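Local coordinates for protein DELTA1-pyrroline-2-carboxylate reductase (Thermococcus litoralis DSM 5473, PDB 6T3E) that probably catalyses the NADH-dependent reduction of Delta(1)-pyrroline-2-carboxylate to L-proline, as a member of the ornithine cyclodeaminase/mu-crystallin family, at residues B[191-196]-B[204-209]; B[174-179]-B[217-222]. All blocks are in the same frame, centred on the assembly; numbering follows the deposited sequence.

Contact 1 of 2, residues B[191-196]-B[204-209]; sequences KFAEEM and IKTVES
Ala193 and Met196 of helix 186-200 rest on Ile204 and Thr206 of strand 203-206 in a buried, apolar helix-on-strand contact at one edge of the parallel sheet within this chain. Helix 191-196 and strand 204-206 run nearly antiparallel, at 169°, and their axes approach to 7.4 Å. Alanine suits that closeness, since a lone methyl lets the backbones draw together: the CA atoms of Ala193 and Ile204 are 5.0 Å apart. The Ala193 CB lies 3.6 Å from Ile204 CG2, and the CG2 of Thr206 meets the same methyl. With CG1 beside the backbone N (chi1 -60°) and CG2 anti to it, Ile204 sets CG2 on Ala193 and sends its longer branch to Met196, where Ile204 CD1 comes 3.7 Å from Met196 CB. Met196 bends away beyond this point and lays its CG over the centre of the Phe192 ring. Ile204 also touches Leu167 of helix 161-173 and Ala179 of the neighbouring strand. Cutting Ile204 back to an alanine would probably leave Ala193 CB and Met196 CB without the branches that meet them and open a gap beneath the helix. Such a helix returning over the sheet to a parallel strand is the second half of a beta-alpha-beta crossover, the repeating unit of Rossmann-type dinucleotide-binding domains.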
loop_
_atom_site.group_PDB
_atom_site.type_symbol
_atom_site.label_atom_id
_atom_site.label_comp_id
_atom_site.label_asym_id
_atom_site.label_seq_id
_atom_site.Cartn_x
_atom_site.Cartn_y
_atom_site.Cartn_z
ATOM N N LYS B 191 -9.880 24.238 -24.300
ATOM C CA LYS B 191 -8.473 24.186 -23.943
ATOM C C LYS B 191 -7.831 22.915 -24.464
ATOM O O LYS B 191 -6.687 22.932 -24.921
ATOM C CB LYS B 191 -8.321 24.293 -22.428
ATOM C CG LYS B 191 -6.969 24.803 -22.006
ATOM C CD LYS B 191 -6.821 24.844 -20.506
ATOM C CE LYS B 191 -5.338 24.749 -20.126
ATOM N NZ LYS B 191 -4.533 25.907 -20.650
ATOM N N PHE B 192 -8.565 21.808 -24.426
ATOM C CA PHE B 192 -8.056 20.556 -24.972
ATOM C C PHE B 192 -7.830 20.655 -26.475
ATOM O O PHE B 192 -6.752 20.305 -26.976
ATOM C CB PHE B 192 -9.026 19.418 -24.644
ATOM C CG PHE B 192 -8.527 18.062 -25.032
ATOM C CD1 PHE B 192 -8.626 17.622 -26.347
ATOM C CD2 PHE B 192 -7.978 17.213 -24.081
ATOM C CE1 PHE B 192 -8.166 16.372 -26.711
ATOM C CE2 PHE B 192 -7.515 15.955 -24.443
ATOM C CZ PHE B 192 -7.611 15.536 -25.757
ATOM N N ALA B 193 -8.850 21.102 -27.218
ATOM C CA ALA B 193 -8.728 21.153 -28.673
ATOM C C ALA B 193 -7.589 22.072 -29.105
ATOM O O ALA B 193 -6.768 21.702 -29.950
ATOM C CB ALA B 193 -10.046 21.586 -29.304
ATOM N N GLU B 194 -7.499 23.257 -28.503
ATOM C CA GLU B 194 -6.431 24.185 -28.863
ATOM C C GLU B 194 -5.069 23.604 -28.508
ATOM O O GLU B 194 -4.207 23.424 -29.378
ATOM C CB GLU B 194 -6.631 25.527 -28.156
ATOM C CG GLU B 194 -7.806 26.348 -28.660
ATOM C CD GLU B 194 -8.057 27.573 -27.799
ATOM O OE1 GLU B 194 -7.214 27.849 -26.911
ATOM O OE2 GLU B 194 -9.090 28.256 -28.006
ATOM N N GLU B 195 -4.871 23.292 -27.224
ATOM C CA GLU B 195 -3.554 22.905 -26.734
ATOM C C GLU B 195 -3.108 21.566 -27.303
ATOM O O GLU B 195 -1.921 21.384 -27.597
ATOM C CB GLU B 195 -3.559 22.878 -25.215
ATOM C CG GLU B 195 -3.526 24.265 -24.634
ATOM C CD GLU B 195 -3.412 24.248 -23.132
ATOM O OE1 GLU B 195 -3.547 23.155 -22.535
ATOM O OE2 GLU B 195 -3.159 25.326 -22.553
ATOM N N MET B 196 -4.023 20.603 -27.428
ATOM C CA MET B 196 -3.630 19.301 -27.961
ATOM C C MET B 196 -3.409 19.338 -29.471
ATOM O O MET B 196 -2.722 18.465 -30.007
ATOM C CB MET B 196 -4.652 18.233 -27.581
ATOM C CG MET B 196 -4.609 17.852 -26.093
ATOM S SD MET B 196 -2.967 17.392 -25.482
ATOM C CE MET B 196 -2.845 15.748 -26.168
ATOM N N ILE B 204 -8.094 19.392 -34.191
ATOM C CA ILE B 204 -9.026 18.955 -33.158
ATOM C C ILE B 204 -10.155 19.974 -33.050
ATOM O O ILE B 204 -9.912 21.168 -32.835
ATOM C CB ILE B 204 -8.333 18.749 -31.801
ATOM C CG1 ILE B 204 -7.235 17.687 -31.947
ATOM C CG2 ILE B 204 -9.355 18.332 -30.757
ATOM C CD1 ILE B 204 -6.160 17.716 -30.871
ATOM N N LYS B 205 -11.382 19.502 -33.195
ATOM C CA LYS B 205 -12.559 20.347 -33.181
ATOM C C LYS B 205 -13.457 19.892 -32.051
ATOM O O LYS B 205 -13.662 18.690 -31.847
ATOM C CB LYS B 205 -13.319 20.279 -34.508
ATOM C CG LYS B 205 -12.759 21.183 -35.597
ATOM C CD LYS B 205 -13.508 22.504 -35.635
ATOM C CE LYS B 205 -12.607 23.663 -36.030
ATOM N NZ LYS B 205 -13.358 24.954 -35.979
ATOM N N THR B 206 -13.960 20.854 -31.302
ATOM C CA THR B 206 -14.904 20.542 -30.247
ATOM C C THR B 206 -16.264 20.308 -30.880
ATOM O O THR B 206 -16.700 21.096 -31.724
ATOM C CB THR B 206 -14.980 21.686 -29.237
ATOM O OG1 THR B 206 -15.550 22.834 -29.878
ATOM C CG2 THR B 206 -13.593 22.042 -28.730
ATOM N N VAL B 207 -16.926 19.223 -30.483
ATOM C CA VAL B 207 -18.303 18.954 -30.884
ATOM C C VAL B 207 -19.190 19.132 -29.640
ATOM O O VAL B 207 -18.704 19.178 -28.507
ATOM C CB VAL B 207 -18.476 17.546 -31.513
ATOM C CG1 VAL B 207 -17.558 17.360 -32.692
ATOM C CG2 VAL B 207 -18.255 16.452 -30.472
ATOM N N GLU B 208 -20.514 19.201 -29.854
ATOM C CA GLU B 208 -21.456 19.652 -28.829
ATOM C C GLU B 208 -22.461 18.563 -28.458
ATOM O O GLU B 208 -23.566 18.862 -27.985
ATOM C CB GLU B 208 -22.170 20.924 -29.322
ATOM C CG GLU B 208 -22.659 21.869 -28.234
ATOM C CD GLU B 208 -21.542 22.266 -27.289
ATOM O OE1 GLU B 208 -20.476 22.778 -27.750
ATOM O OE2 GLU B 208 -21.759 22.080 -26.078
ATOM N N SER B 209 -22.072 17.300 -28.600
ATOM C CA SER B 209 -22.824 16.192 -28.018
ATOM C C SER B 209 -21.946 14.946 -28.012
ATOM O O SER B 209 -21.124 14.741 -28.912
ATOM C CB SER B 209 -24.131 15.880 -28.768
ATOM O OG SER B 209 -23.884 15.577 -30.122
#

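Contact 2 of 2, residues B[174-179]-B[217-222]; sequences RNIEKA and SDILIV
Arg174 NH2 is gripped by two backbone carbonyl oxygens, those of Ala147 and Lys144, so the buried guanidinium group is anchored while its aliphatic stem is left to pack on Ile219. The contact belongs to the Rossmann-type parallel sheet, where strand 153-157 runs between strands 178-182 and 219-222. Because the two segments are not neighbours in the sheet, no hydrogen bond joins them; their nearest CA atoms, in Ile176 and Ile219, are 9.2 Å apart. Only side chains span such a distance, which suits long, branched isoleucines at both positions. The CA–CB bond of Ile219 points toward the other segment, and an extended chain (chi2 172°) brings CD1 up to it. There it meets Ile176, whose CA–CB bond does not aim across but whose end swings nearer through a bend at chi2 (-71°). Ile219 crosses both Ile176 and Arg174 at about a right angle. Val170 of helix 161-173 touches both isoleucines from one face of the sheet, and just before Ile219 the Asp218 OD2 accepts from the amides of Lys152 and Ile153, where strand 153-157 starts. The Ile219 CD1 methyl is the point where both partners converge, lying 4.0 Å from Arg174 CG and 4.2 Å from Ile176 CD1.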
loop_
_atom_site.group_PDB
_atom_site.type_symbol
_atom_site.label_atom_id
_atom_site.label_comp_id
_atom_site.label_asym_id
_atom_site.label_seq_id
_atom_site.Cartn_x
_atom_site.Cartn_y
_atom_site.Cartn_z
ATOM N N ARG B 174 -1.398 5.005 -34.335
ATOM C CA ARG B 174 -2.204 5.065 -35.547
ATOM C C ARG B 174 -1.938 6.375 -36.285
ATOM O O ARG B 174 -1.353 7.312 -35.739
ATOM C CB ARG B 174 -3.693 4.919 -35.212
ATOM C CG ARG B 174 -4.064 3.537 -34.686
ATOM C CD ARG B 174 -3.983 2.495 -35.789
ATOM N NE ARG B 174 -4.444 1.179 -35.349
ATOM C CZ ARG B 174 -3.638 0.154 -35.070
ATOM N NH1 ARG B 174 -2.322 0.293 -35.182
ATOM N NH2 ARG B 174 -4.146 -1.013 -34.678
ATOM N N ASN B 175 -2.310 6.415 -37.566
ATOM C CA ASN B 175 -2.133 7.624 -38.380
ATOM C C ASN B 175 -3.381 8.504 -38.263
ATOM O O ASN B 175 -4.093 8.773 -39.230
ATOM C CB ASN B 175 -1.833 7.261 -39.833
ATOM C CG ASN B 175 -0.361 6.893 -40.065
ATOM O OD1 ASN B 175 0.551 7.631 -39.676
ATOM N ND2 ASN B 175 -0.130 5.742 -40.696
ATOM N N ILE B 176 -3.614 8.983 -37.037
ATOM C CA ILE B 176 -4.788 9.797 -36.747
ATOM C C ILE B 176 -4.684 11.123 -37.489
ATOM O O ILE B 176 -3.622 11.757 -37.523
ATOM C CB ILE B 176 -4.914 9.999 -35.227
ATOM C CG1 ILE B 176 -4.848 8.650 -34.516
ATOM C CG2 ILE B 176 -6.221 10.683 -34.868
ATOM C CD1 ILE B 176 -6.077 7.794 -34.719
ATOM N N GLU B 177 -5.787 11.553 -38.089
ATOM C CA GLU B 177 -5.821 12.804 -38.837
ATOM C C GLU B 177 -6.630 13.899 -38.159
ATOM O O GLU B 177 -6.230 15.065 -38.196
ATOM C CB GLU B 177 -6.401 12.560 -40.235
ATOM C CG GLU B 177 -5.375 12.376 -41.322
ATOM C CD GLU B 177 -5.934 11.621 -42.506
ATOM O OE1 GLU B 177 -7.088 11.908 -42.892
ATOM O OE2 GLU B 177 -5.223 10.747 -43.052
ATOM N N LYS B 178 -7.745 13.552 -37.518
ATOM C CA LYS B 178 -8.641 14.546 -36.949
ATOM C C LYS B 178 -9.293 13.978 -35.696
ATOM O O LYS B 178 -9.595 12.782 -35.625
ATOM C CB LYS B 178 -9.686 14.969 -37.998
ATOM C CG LYS B 178 -10.902 15.705 -37.498
ATOM C CD LYS B 178 -12.092 15.393 -38.398
ATOM C CE LYS B 178 -13.335 16.136 -37.945
ATOM N NZ LYS B 178 -14.512 15.950 -38.850
ATOM N N ALA B 179 -9.524 14.851 -34.715
ATOM C CA ALA B 179 -10.092 14.448 -33.437
ATOM C C ALA B 179 -11.295 15.317 -33.088
ATOM O O ALA B 179 -11.335 16.508 -33.408
ATOM C CB ALA B 179 -9.041 14.501 -32.312
ATOM N N SER B 217 -16.459 8.410 -34.830
ATOM C CA SER B 217 -15.169 7.920 -34.364
ATOM C C SER B 217 -14.747 6.640 -35.076
ATOM O O SER B 217 -15.550 5.722 -35.268
ATOM C CB SER B 217 -15.218 7.648 -32.862
ATOM O OG SER B 217 -15.278 8.846 -32.122
ATOM N N ASP B 218 -13.466 6.574 -35.435
ATOM C CA ASP B 218 -12.830 5.295 -35.722
ATOM C C ASP B 218 -12.263 4.687 -34.441
ATOM O O ASP B 218 -12.329 3.466 -34.251
ATOM C CB ASP B 218 -11.727 5.473 -36.775
ATOM C CG ASP B 218 -12.272 5.815 -38.167
ATOM O OD1 ASP B 218 -13.315 5.249 -38.577
ATOM O OD2 ASP B 218 -11.652 6.657 -38.854
ATOM N N ILE B 219 -11.742 5.538 -33.548
ATOM C CA ILE B 219 -11.309 5.175 -32.201
ATOM C C ILE B 219 -11.956 6.147 -31.224
ATOM O O ILE B 219 -11.880 7.364 -31.411
ATOM C CB ILE B 219 -9.778 5.229 -32.048
ATOM C CG1 ILE B 219 -9.110 4.178 -32.930
ATOM C CG2 ILE B 219 -9.377 5.029 -30.588
ATOM C CD1 ILE B 219 -7.609 4.311 -32.980
ATOM N N LEU B 220 -12.576 5.624 -30.178
ATOM C CA LEU B 220 -13.242 6.462 -29.195
ATOM C C LEU B 220 -12.495 6.398 -27.874
ATOM O O LEU B 220 -12.180 5.309 -27.381
ATOM C CB LEU B 220 -14.696 6.032 -28.990
ATOM C CG LEU B 220 -15.476 6.838 -27.947
ATOM C CD1 LEU B 220 -15.576 8.293 -28.377
ATOM C CD2 LEU B 220 -16.848 6.242 -27.726
ATOM N N ILE B 221 -12.241 7.566 -27.295
ATOM C CA ILE B 221 -11.570 7.693 -26.009
ATOM C C ILE B 221 -12.600 8.224 -25.020
ATOM O O ILE B 221 -13.175 9.298 -25.235
ATOM C CB ILE B 221 -10.354 8.633 -26.092
ATOM C CG1 ILE B 221 -9.218 8.014 -26.908
ATOM C CG2 ILE B 221 -9.880 9.030 -24.705
ATOM C CD1 ILE B 221 -8.272 9.052 -27.497
ATOM N N VAL B 222 -12.834 7.476 -23.945
ATOM C CA VAL B 222 -13.729 7.880 -22.868
ATOM C C VAL B 222 -12.894 7.942 -21.590
ATOM O O VAL B 222 -12.304 6.930 -21.182
ATOM C CB VAL B 222 -14.923 6.921 -22.717
ATOM C CG1 VAL B 222 -16.036 7.601 -21.959
ATOM C CG2 VAL B 222 -15.441 6.451 -24.081
#

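From the N terminus, the chain first passes through 174-179, which leads into strand 178-182, then through helix 186-200 and strand 203-206, and finally reaches 217-222 after helix 210-215. Contact 1 closes a short span of seven residues, most of it the end of helix 186-200. Contact 2 closes a longer one of 37 residues, and all of contact 1 lies within it; the two do not cross. Both reach the same parallel sheet, contact 1 at its 203-206 edge and contact 2 further in, across strand 153-157. They meet directly where Lys205 N probably donates to Ala179 O at 3.0 Å, a bond between adjacent strands, with Ile204 CG1 packed beside it on Ala179 CB.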